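Side-chain contacts in sensor protein (Haloarcula marismortui ATCC 43049, PDB 3BWL), which probably works as a sensor histidine kinase that uses ATP to phosphorylate protein histidine in a phosphorelay, the present chain being a PAS domain of it: residues A[68-71]-A[72-75]; A[32-35]-A[36-40]; A[7-10]-A[11-15]. One frame throughout, in Å; residues are numbered along the deposited sequence.

Overall arrangement
Contacts 1 and 2 lie in the body of the PAS domain and share the bound 1H-indole-3-carbaldehyde; contact 3 lies far out on the N-terminal helix 2-25. Contact 2, the hairpin of strands 29-33 and 39-42, is the most buried of the three and combines backbone bonds with apolar packing. Contact 1, the start of helix 71-79, lies at the surface, with carboxylates and a magnesium ion on one side and F69 and V74 turned to the pocket. The two touch where V74 CG1 meets G37 CA at 4.2 Å. Contact 3, its centre about 43 Å from that of contact 1, is a charged, largely exposed helical surface facing the second subunit.

Contact 1: residues A[68-71]-A[72-75]; sequences MFDA and EDVQ. With MG (magnesium ion), chain E; I3A (1H-indole-3-carbaldehyde), chain F.
D70 and D73 grip each other's backbone at the start of helix 71-79. D73 N donates to D70 OD1 at 2.9 Å, nearly in line with the C-O bond it meets, and D70 N in return donates to D73 OD2, also at 2.9 Å and almost straight at 169°, on the anti side of the carboxylate. The reciprocal pair is a capping box with D70 as the N-cap; with chi1 at 66°, D70 CG stands between its own backbone N and carbonyl carbon, and OD1 turns back over the first turn.

The close-packed part faces the ligand pocket. The C7 edge of the indole of 1H-indole-3-carbaldehyde points at one face of the F69 ring, C7 lying 3.6 Å above the ring plane over its centre, with the two planes nearly perpendicular. D73 CB approaches the same ring obliquely, 3.6 Å from F69 CD1, while V74 CG2 packs on F69 CB at 3.7 Å. I62 and W63 touch the buried V74, and F89 meets the F69 ring.

The other side is wet and ionic. D73 OD1 binds magnesium at 2.1 Å, and five waters complete the six-fold shell. One of them, water 3, donates to D73 OD2, so the carboxylate holds the ion both directly and through its hydration sphere.

D70 OD1 and D73 OD2 come within 3.1 Å of each other, two acceptors of like charge; the capping N-H groups and the magnesium ion probably offset this repulsion, favouring the ionised form of both aspartates.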
HETATM    1  N   MSE A  68       9.074  14.166 -15.610  1.00 17.72           N
HETATM    2  CA  MSE A  68       8.281  15.363 -15.481  1.00 20.26           C
HETATM    3  C   MSE A  68       8.783  16.306 -14.368  1.00 18.67           C
HETATM    4  O   MSE A  68       8.223  17.394 -14.196  1.00 17.18           O
HETATM    5  CB  MSE A  68       6.814  14.979 -15.253  1.00 19.00           C
HETATM    6  CG  MSE A  68       5.837  15.953 -15.835  1.00 24.44           C
HETATM    7 SE   MSE A  68       4.029  15.247 -15.636  0.60 27.04          SE
HETATM    8  CE  MSE A  68       3.835  14.336 -17.294  1.00 24.85           C
ATOM      9  N   PHE A  69       9.843  15.908 -13.649  1.00 18.53           N
ATOM     10  CA  PHE A  69      10.365  16.713 -12.510  1.00 19.11           C
ATOM     11  C   PHE A  69      11.876  16.729 -12.528  1.00 17.54           C
ATOM     12  O   PHE A  69      12.514  15.647 -12.473  1.00 19.19           O
ATOM     13  CB  PHE A  69       9.928  16.129 -11.145  1.00 18.79           C
ATOM     14  CG  PHE A  69       8.469  16.273 -10.853  1.00 17.56           C
ATOM     15  CD1 PHE A  69       8.041  17.213  -9.924  1.00 18.91           C
ATOM     16  CD2 PHE A  69       7.524  15.448 -11.485  1.00 17.25           C
ATOM     17  CE1 PHE A  69       6.717  17.348  -9.610  1.00 19.62           C
ATOM     18  CE2 PHE A  69       6.154  15.577 -11.207  1.00 19.43           C
ATOM     19  CZ  PHE A  69       5.744  16.560 -10.268  1.00 19.39           C
ATOM     20  N   ASP A  70      12.478  17.924 -12.539  1.00 17.77           N
ATOM     21  CA  ASP A  70      13.929  17.977 -12.297  1.00 17.67           C
ATOM     22  C   ASP A  70      14.202  18.137 -10.797  1.00 18.20           C
ATOM     23  O   ASP A  70      13.263  18.158 -10.009  1.00 17.13           O
ATOM     24  CB  ASP A  70      14.666  19.016 -13.170  1.00 17.60           C
ATOM     25  CG  ASP A  70      14.298  20.479 -12.874  1.00 18.37           C
ATOM     26  OD1 ASP A  70      13.627  20.808 -11.869  1.00 17.05           O
ATOM     27  OD2 ASP A  70      14.702  21.356 -13.688  1.00 17.81           O
ATOM     28  N   ALA A  71      15.458  18.273 -10.419  1.00 18.13           N
ATOM     29  CA  ALA A  71      15.779  18.290  -8.985  1.00 18.92           C
ATOM     30  C   ALA A  71      15.066  19.456  -8.290  1.00 19.23           C
ATOM     31  O   ALA A  71      14.514  19.296  -7.196  1.00 20.24           O
ATOM     32  CB  ALA A  71      17.295  18.366  -8.770  1.00 18.51           C
ATOM     33  N   GLU A  72      15.084  20.627  -8.937  1.00 18.88           N
ATOM     34  CA  GLU A  72      14.400  21.785  -8.400  1.00 20.61           C
ATOM     35  C   GLU A  72      12.879  21.565  -8.275  1.00 19.86           C
ATOM     36  O   GLU A  72      12.256  21.991  -7.299  1.00 19.99           O
ATOM     37  CB  GLU A  72      14.685  23.004  -9.280  1.00 20.69           C
ATOM     38  CG  GLU A  72      13.989  24.247  -8.819  1.00 24.73           C
ATOM     39  CD  GLU A  72      14.267  25.433  -9.723  1.00 29.79           C
ATOM     40  OE1 GLU A  72      14.358  25.297 -10.987  1.00 31.08           O
ATOM     41  OE2 GLU A  72      14.389  26.533  -9.153  1.00 30.88           O
ATOM     42  N   ASP A  73      12.275  20.902  -9.253  1.00 18.75           N
ATOM     43  CA  ASP A  73      10.837  20.611  -9.171  1.00 17.91           C
ATOM     44  C   ASP A  73      10.511  19.732  -7.988  1.00 18.49           C
ATOM     45  O   ASP A  73       9.543  19.972  -7.286  1.00 17.17           O
ATOM     46  CB  ASP A  73      10.361  19.898 -10.440  1.00 16.97           C
ATOM     47  CG  ASP A  73      10.439  20.786 -11.688  1.00 18.82           C
ATOM     48  OD1 ASP A  73      10.137  21.987 -11.564  1.00 15.47           O
ATOM     49  OD2 ASP A  73      10.731  20.257 -12.772  1.00 19.21           O
ATOM     50  N   VAL A  74      11.340  18.709  -7.776  1.00 19.47           N
ATOM     51  CA  VAL A  74      11.152  17.800  -6.628  1.00 19.98           C
ATOM     52  C   VAL A  74      11.323  18.542  -5.300  1.00 22.09           C
ATOM     53  O   VAL A  74      10.472  18.438  -4.400  1.00 21.90           O
ATOM     54  CB  VAL A  74      12.064  16.548  -6.685  1.00 19.92           C
ATOM     55  CG1 VAL A  74      11.912  15.686  -5.332  1.00 17.19           C
ATOM     56  CG2 VAL A  74      11.774  15.704  -7.940  1.00 19.17           C
ATOM     57  N   GLN A  75      12.392  19.320  -5.172  1.00 22.70           N
ATOM     58  CA  GLN A  75      12.674  20.079  -3.945  0.60 24.36           C
ATOM     59  C   GLN A  75      11.497  20.971  -3.573  1.00 24.25           C
ATOM     60  O   GLN A  75      11.040  20.995  -2.436  1.00 24.42           O
ATOM     61  CB  GLN A  75      13.958  20.897  -4.123  0.60 24.52           C
ATOM     62  CG  GLN A  75      15.219  20.024  -4.096  0.60 28.76           C
ATOM     63  CD  GLN A  75      16.422  20.606  -4.837  0.60 30.46           C
ATOM     64  OE1 GLN A  75      16.577  21.831  -4.983  0.60 30.11           O
ATOM     65  NE2 GLN A  75      17.293  19.713  -5.305  0.60 31.64           N
TER
HETATM   66 MG    MG E 605      10.641  23.681 -12.655  1.00 22.23          MG
HETATM   67  O   I3A F 601       7.819   9.602  -4.849  1.00 22.83           O
HETATM   68  C3' I3A F 601       7.612   9.448  -6.048  1.00 22.53           C
HETATM   69  C3  I3A F 601       7.566  10.641  -6.963  1.00 21.15           C
HETATM   70  C2  I3A F 601       7.413  10.460  -8.364  1.00 19.22           C
HETATM   71  N   I3A F 601       7.449  11.751  -8.835  1.00 20.34           N
HETATM   72  C8  I3A F 601       7.636  12.662  -7.838  1.00 20.60           C
HETATM   73  C9  I3A F 601       7.742  11.997  -6.620  1.00 21.46           C
HETATM   74  C4  I3A F 601       7.917  12.717  -5.419  1.00 20.37           C
HETATM   75  C5  I3A F 601       8.035  14.131  -5.471  1.00 21.08           C
HETATM   76  C6  I3A F 601       7.965  14.801  -6.704  1.00 20.68           C
HETATM   77  C7  I3A F 601       7.754  14.061  -7.884  1.00 21.71           C
HETATM   78  O   HOH W   1      12.632  23.354 -12.093  1.00 20.50           O
HETATM   79  O   HOH W   2      15.969  23.413 -12.638  1.00 24.56           O
HETATM   80  O   HOH W   3      10.951  22.434 -14.386  1.00 19.54           O
HETATM   81  O   HOH W   4       8.584  24.028 -13.357  1.00 20.93           O
HETATM   82  O   HOH W   5      11.526  25.435 -13.549  1.00 19.10           O
HETATM   83  O   HOH W   6      10.087  24.836 -10.896  1.00 19.00           O

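Contact 2: residues A[32-35]-A[36-40]; sequences VLDA and DGTIC. With I3A (1H-indole-3-carbaldehyde), chain F.
L33 and I39 face each other as an antiparallel non-hydrogen-bonded pair, their CA atoms 4.6 Å apart, flanked by the backbone bonds from C40 N to V32 O and from D34 N to T38 O. Between them the chain reverses in a type I turn from D34 to G37, closed by G37 N donating to D34 O at 2.9 Å.

On one face of the sheet L33 CD2 packs obliquely against I39 CG1 at 3.7 Å. The other branch of the same leucine goes to the ligand: L33 CD1 lies 3.5 Å from the aldehyde oxygen O of 1H-indole-3-carbaldehyde and also touches its ring carbon C4. I62 packs against L33 as well, while V57 and F65 border I39.

This is a beta hairpin with a type I turn and a G1 bulge, G37 taking the bulge position with phi at 92°, where a CB would be pressed against the carbonyl oxygen of D36. The hairpin forms one margin of the antiparallel PAS sheet, strand 39-42 being outermost within the chain.

D34 fastens the turn from inside. Its OD1 accepts from D36 N at 2.9 Å, making an Asx turn, and from T38 N at 3.1 Å; the two donors arrive from opposite faces of the carboxylate, each well out of its plane, which should hinder its rotation. A chi1 of 71° bends CG over the loop to reach both. The remaining oxygen, D34 OD2, takes a hydrogen from water 7 at 2.6 Å, and this water is also hydrogen-bonded to T38 OG1. C40 SG lies beside D34 CB at 3.9 Å, with R117 of the adjoining strand 115-124 touching both residues.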
ATOM      1  N   VAL A  32       9.564   5.294  -0.688  1.00 17.38           N
ATOM      2  CA  VAL A  32       9.717   6.156   0.487  1.00 17.20           C
ATOM      3  C   VAL A  32      10.896   7.091   0.224  1.00 17.98           C
ATOM      4  O   VAL A  32      11.985   6.612  -0.150  1.00 18.76           O
ATOM      5  CB  VAL A  32       9.969   5.313   1.793  1.00 16.76           C
ATOM      6  CG1 VAL A  32      10.100   6.241   3.007  1.00 15.91           C
ATOM      7  CG2 VAL A  32       8.795   4.349   2.008  1.00 17.62           C
ATOM      8  N   LEU A  33      10.673   8.392   0.418  1.00 18.10           N
ATOM      9  CA  LEU A  33      11.707   9.414   0.144  1.00 17.93           C
ATOM     10  C   LEU A  33      12.070  10.141   1.418  1.00 18.30           C
ATOM     11  O   LEU A  33      11.258  10.251   2.342  1.00 18.96           O
ATOM     12  CB  LEU A  33      11.215  10.477  -0.863  1.00 17.11           C
ATOM     13  CG  LEU A  33      10.647   9.986  -2.190  1.00 20.46           C
ATOM     14  CD1 LEU A  33      10.273  11.237  -3.004  1.00 20.64           C
ATOM     15  CD2 LEU A  33      11.690   9.078  -2.911  1.00 20.32           C
ATOM     16  N   ASP A  34      13.296  10.633   1.490  1.00 19.90           N
ATOM     17  CA  ASP A  34      13.595  11.594   2.549  1.00 21.84           C
ATOM     18  C   ASP A  34      13.305  13.009   2.042  1.00 21.86           C
ATOM     19  O   ASP A  34      12.875  13.187   0.888  1.00 22.19           O
ATOM     20  CB  ASP A  34      15.018  11.422   3.097  1.00 22.01           C
ATOM     21  CG  ASP A  34      16.097  11.858   2.124  1.00 24.68           C
ATOM     22  OD1 ASP A  34      15.800  12.584   1.150  1.00 22.03           O
ATOM     23  OD2 ASP A  34      17.279  11.506   2.389  1.00 24.87           O
ATOM     24  N   ALA A  35      13.526  14.020   2.887  1.00 23.40           N
ATOM     25  CA  ALA A  35      13.104  15.391   2.518  1.00 24.05           C
ATOM     26  C   ALA A  35      13.882  15.971   1.326  1.00 24.94           C
ATOM     27  O   ALA A  35      13.468  16.972   0.727  1.00 26.85           O
ATOM     28  CB  ALA A  35      13.185  16.334   3.749  1.00 24.91           C
ATOM     29  N   ASP A  36      15.000  15.338   0.983  1.00 24.37           N
ATOM     30  CA  ASP A  36      15.825  15.746  -0.153  1.00 24.81           C
ATOM     31  C   ASP A  36      15.437  15.015  -1.451  1.00 23.61           C
ATOM     32  O   ASP A  36      15.953  15.324  -2.523  1.00 23.87           O
ATOM     33  CB  ASP A  36      17.314  15.478   0.134  1.00 25.11           C
ATOM     34  CG  ASP A  36      17.921  16.447   1.137  1.00 30.11           C
ATOM     35  OD1 ASP A  36      17.451  17.603   1.275  1.00 33.19           O
ATOM     36  OD2 ASP A  36      18.909  16.028   1.780  1.00 33.62           O
ATOM     37  N   GLY A  37      14.513  14.073  -1.358  1.00 22.15           N
ATOM     38  CA  GLY A  37      14.079  13.357  -2.560  1.00 21.16           C
ATOM     39  C   GLY A  37      14.866  12.092  -2.812  1.00 20.97           C
ATOM     40  O   GLY A  37      14.674  11.442  -3.858  1.00 22.29           O
ATOM     41  N   THR A  38      15.706  11.710  -1.857  1.00 20.50           N
ATOM     42  CA  THR A  38      16.477  10.472  -1.944  1.00 20.02           C
ATOM     43  C   THR A  38      15.572   9.282  -1.612  1.00 21.08           C
ATOM     44  O   THR A  38      14.814   9.312  -0.639  1.00 21.45           O
ATOM     45  CB  THR A  38      17.721  10.504  -1.025  1.00 21.12           C
ATOM     46  OG1 THR A  38      18.505  11.680  -1.319  1.00 20.07           O
ATOM     47  CG2 THR A  38      18.572   9.220  -1.193  1.00 21.73           C
ATOM     48  N   ILE A  39      15.677   8.249  -2.431  1.00 19.91           N
ATOM     49  CA  ILE A  39      14.843   7.050  -2.315  1.00 20.15           C
ATOM     50  C   ILE A  39      15.401   6.178  -1.202  1.00 20.79           C
ATOM     51  O   ILE A  39      16.545   5.654  -1.302  1.00 21.21           O
ATOM     52  CB  ILE A  39      14.786   6.244  -3.626  1.00 19.76           C
ATOM     53  CG1 ILE A  39      14.122   7.042  -4.770  1.00 20.95           C
ATOM     54  CG2 ILE A  39      13.992   4.938  -3.402  1.00 19.40           C
ATOM     55  CD1 ILE A  39      14.424   6.451  -6.178  1.00 22.24           C
ATOM     56  N   CYS A  40      14.615   6.039  -0.128  1.00 19.81           N
ATOM     57  CA  CYS A  40      15.035   5.314   1.055  1.00 21.11           C
ATOM     58  C   CYS A  40      14.567   3.849   1.049  1.00 21.15           C
ATOM     59  O   CYS A  40      15.247   2.960   1.580  1.00 20.35           O
ATOM     60  CB  CYS A  40      14.469   6.000   2.292  1.00 21.91           C
ATOM     61  SG  CYS A  40      15.210   7.598   2.589  1.00 28.69           S
TER
HETATM   62  O   I3A F 601       7.819   9.602  -4.849  1.00 22.83           O
HETATM   63  C3' I3A F 601       7.612   9.448  -6.048  1.00 22.53           C
HETATM   64  C3  I3A F 601       7.566  10.641  -6.963  1.00 21.15           C
HETATM   65  C2  I3A F 601       7.413  10.460  -8.364  1.00 19.22           C
HETATM   66  N   I3A F 601       7.449  11.751  -8.835  1.00 20.34           N
HETATM   67  C8  I3A F 601       7.636  12.662  -7.838  1.00 20.60           C
HETATM   68  C9  I3A F 601       7.742  11.997  -6.620  1.00 21.46           C
HETATM   69  C4  I3A F 601       7.917  12.717  -5.419  1.00 20.37           C
HETATM   70  C5  I3A F 601       8.035  14.131  -5.471  1.00 21.08           C
HETATM   71  C6  I3A F 601       7.965  14.801  -6.704  1.00 20.68           C
HETATM   72  C7  I3A F 601       7.754  14.061  -7.884  1.00 21.71           C
HETATM   73  O   HOH W   7      19.337  12.502   1.086  1.00 36.40           O

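Contact 3: residues A[7-10]-A[11-15]; sequences RREK and RLEET
E9 and E13, one turn apart on the N-terminal helix 2-25, lie on the side of the helix that meets the second subunit, where L12 packs on L12 of that subunit. The pairing of the two helices is consistent with a coiled coil.

The backbone bonds are those of a regular alpha helix: R11 N donates to R7 O, L12 N to R8 O at 3.1 Å, and E13 N to E9 O at 2.8 Å.

Among the charged groups, E9 reaches across to the second subunit. Its CG is opposite the backbone N (chi1 178°) and the chain beyond it is extended, which carries the carboxylate outward to a salt bridge between OE2 and NE of R8 of the second subunit; this bond is the secure part of the charged contact. The E13 side chain crosses E9 obliquely, but the 3.0 Å approach of E13 OE2 to E9 OE2 belongs to one of two E13 conformers and is therefore doubtful. Replacing E9 by an alanine would probably leave that R8 without its carboxylate partner and weaken a charged link between the two helices. K10 and E14 also form a salt bridge one turn along, but their terminal atoms are modelled too close together, so its geometry is doubtful.

The remaining contacts are van der Waals. E13 of this chain also packs on L12 of the second subunit, and the methine carbon L12 CG lies against a carbonyl oxygen, 3.5 Å from R8 O. R11 bends back at chi3 (-29°), bringing its guanidinium alongside the preceding turn, where R11 NH1 rests 3.6 Å from R8 CG.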
ATOM      1  N   ARG A   7       5.574 -19.297  21.246  1.00 20.98           N
ATOM      2  CA  ARG A   7       4.315 -19.057  20.526  1.00 21.11           C
ATOM      3  C   ARG A   7       4.128 -17.546  20.305  1.00 20.94           C
ATOM      4  O   ARG A   7       3.697 -17.123  19.258  1.00 22.31           O
ATOM      5  CB  ARG A   7       3.126 -19.608  21.321  1.00 20.49           C
ATOM      6  CG  ARG A   7       3.145 -21.125  21.410  1.00 19.41           C
ATOM      7  CD  ARG A   7       1.842 -21.721  21.950  1.00 20.63           C
ATOM      8  NE  ARG A   7       2.082 -23.131  22.177  1.00 20.15           N
ATOM      9  CZ  ARG A   7       2.169 -23.714  23.379  1.00 24.15           C
ATOM     10  NH1 ARG A   7       1.971 -23.009  24.499  1.00 24.25           N
ATOM     11  NH2 ARG A   7       2.408 -25.022  23.467  1.00 20.63           N
ATOM     12  N   ARG A   8       4.423 -16.745  21.320  1.00 21.24           N
ATOM     13  CA  ARG A   8       4.303 -15.289  21.178  1.00 21.51           C
ATOM     14  C   ARG A   8       5.224 -14.771  20.077  1.00 22.51           C
ATOM     15  O   ARG A   8       4.817 -13.948  19.269  1.00 21.76           O
ATOM     16  CB  ARG A   8       4.626 -14.574  22.487  1.00 21.63           C
ATOM     17  CG  ARG A   8       3.642 -14.899  23.626  1.00 18.07           C
ATOM     18  CD  ARG A   8       3.756 -13.870  24.754  1.00 18.61           C
ATOM     19  NE  ARG A   8       5.078 -13.844  25.373  1.00 19.30           N
ATOM     20  CZ  ARG A   8       5.463 -14.655  26.356  1.00 20.94           C
ATOM     21  NH1 ARG A   8       4.641 -15.602  26.818  1.00 19.26           N
ATOM     22  NH2 ARG A   8       6.703 -14.546  26.886  1.00 20.97           N
ATOM     23  N   GLU A   9       6.481 -15.240  20.071  1.00 23.27           N
ATOM     24  CA  GLU A   9       7.439 -14.824  19.028  1.00 24.94           C
ATOM     25  C   GLU A   9       6.939 -15.218  17.634  1.00 25.73           C
ATOM     26  O   GLU A   9       7.029 -14.425  16.683  1.00 26.33           O
ATOM     27  CB  GLU A   9       8.818 -15.462  19.281  1.00 24.10           C
ATOM     28  CG  GLU A   9       9.839 -15.069  18.157  1.00 25.86           C
ATOM     29  CD  GLU A   9      11.242 -15.669  18.346  1.00 27.32           C
ATOM     30  OE1 GLU A   9      11.415 -16.622  19.155  1.00 29.37           O
ATOM     31  OE2 GLU A   9      12.185 -15.178  17.658  1.00 31.69           O
ATOM     32  N   LYS A  10       6.392 -16.426  17.527  1.00 27.05           N
ATOM     33  CA  LYS A  10       5.890 -16.942  16.262  1.00 27.49           C
ATOM     34  C   LYS A  10       4.753 -16.076  15.746  1.00 28.19           C
ATOM     35  O   LYS A  10       4.637 -15.852  14.534  1.00 27.67           O
ATOM     36  CB  LYS A  10       5.436 -18.392  16.404  1.00 28.92           C
ATOM     37  CG  LYS A  10       4.904 -18.999  15.124  1.00 30.80           C
ATOM     38  CD  LYS A  10       4.191 -20.324  15.392  1.00 36.21           C
ATOM     39  CE  LYS A  10       3.731 -20.994  14.087  1.00 38.81           C
ATOM     40  NZ  LYS A  10       2.796 -20.110  13.320  1.00 41.86           N
ATOM     41  N   ARG A  11       3.913 -15.577  16.653  1.00 28.71           N
ATOM     42  CA  ARG A  11       2.756 -14.788  16.235  1.00 29.65           C
ATOM     43  C   ARG A  11       3.266 -13.472  15.694  1.00 29.37           C
ATOM     44  O   ARG A  11       2.787 -12.991  14.649  1.00 29.93           O
ATOM     45  CB  ARG A  11       1.779 -14.577  17.394  1.00 28.86           C
ATOM     46  CG  ARG A  11       0.493 -13.881  16.979  1.00 30.19           C
ATOM     47  CD  ARG A  11      -0.270 -13.149  18.130  1.00 31.48           C
ATOM     48  NE  ARG A  11      -0.087 -13.707  19.464  1.00 36.27           N
ATOM     49  CZ  ARG A  11       0.819 -13.332  20.382  1.00 37.43           C
ATOM     50  NH1 ARG A  11       0.821 -13.951  21.532  1.00 36.09           N
ATOM     51  NH2 ARG A  11       1.734 -12.375  20.175  1.00 39.89           N
ATOM     52  N   LEU A  12       4.232 -12.885  16.408  1.00 29.79           N
ATOM     53  CA  LEU A  12       4.836 -11.615  15.998  1.00 29.08           C
ATOM     54  C   LEU A  12       5.517 -11.756  14.641  1.00 29.57           C
ATOM     55  O   LEU A  12       5.382 -10.861  13.771  1.00 28.09           O
ATOM     56  CB  LEU A  12       5.779 -11.045  17.080  1.00 28.98           C
ATOM     57  CG  LEU A  12       5.230 -10.572  18.460  1.00 31.12           C
ATOM     58  CD1 LEU A  12       6.361 -10.262  19.488  1.00 32.32           C
ATOM     59  CD2 LEU A  12       4.259  -9.341  18.371  1.00 32.93           C
ATOM     60  N   GLU A  13       6.198 -12.882  14.441  1.00 29.47           N
ATOM     61  CA  GLU A  13       6.913 -13.157  13.184  0.60 30.26           C
ATOM     62  C   GLU A  13       5.918 -13.250  12.013  1.00 29.75           C
ATOM     63  O   GLU A  13       6.179 -12.750  10.912  1.00 29.18           O
ATOM     64  CB  GLU A  13       7.754 -14.442  13.305  0.60 29.81           C
ATOM     65  CG  GLU A  13       8.777 -14.407  14.467  0.60 31.49           C
ATOM     66  CD  GLU A  13       9.588 -15.688  14.649  0.60 32.33           C
ATOM     67  OE1 GLU A  13       9.036 -16.807  14.486  0.60 35.83           O
ATOM     68  OE2 GLU A  13      10.792 -15.570  14.980  0.60 33.71           O
ATOM     69  N   GLU A  14       4.778 -13.884  12.265  1.00 28.82           N
ATOM     70  CA  GLU A  14       3.795 -14.098  11.209  1.00 28.88           C
ATOM     71  C   GLU A  14       3.174 -12.770  10.819  1.00 28.41           C
ATOM     72  O   GLU A  14       2.937 -12.523   9.641  1.00 26.56           O
ATOM     73  CB  GLU A  14       2.721 -15.120  11.610  1.00 28.74           C
ATOM     74  CG  GLU A  14       3.266 -16.455  12.129  1.00 33.89           C
ATOM     75  CD  GLU A  14       3.148 -17.596  11.151  1.00 38.95           C
ATOM     76  OE1 GLU A  14       3.368 -18.756  11.580  1.00 43.49           O
ATOM     77  OE2 GLU A  14       2.828 -17.350   9.955  1.00 44.07           O
ATOM     78  N   THR A  15       2.925 -11.916  11.813  1.00 28.22           N
ATOM     79  CA  THR A  15       2.351 -10.600  11.569  1.00 28.75           C
ATOM     80  C   THR A  15       3.290  -9.791  10.702  1.00 27.84           C
ATOM     81  O   THR A  15       2.848  -9.163   9.733  1.00 28.39           O
ATOM     82  CB  THR A  15       2.071  -9.841  12.881  1.00 28.62           C
ATOM     83  OG1 THR A  15       1.030 -10.511  13.596  1.00 30.85           O
ATOM     84  CG2 THR A  15       1.644  -8.379  12.594  1.00 29.38           C
TER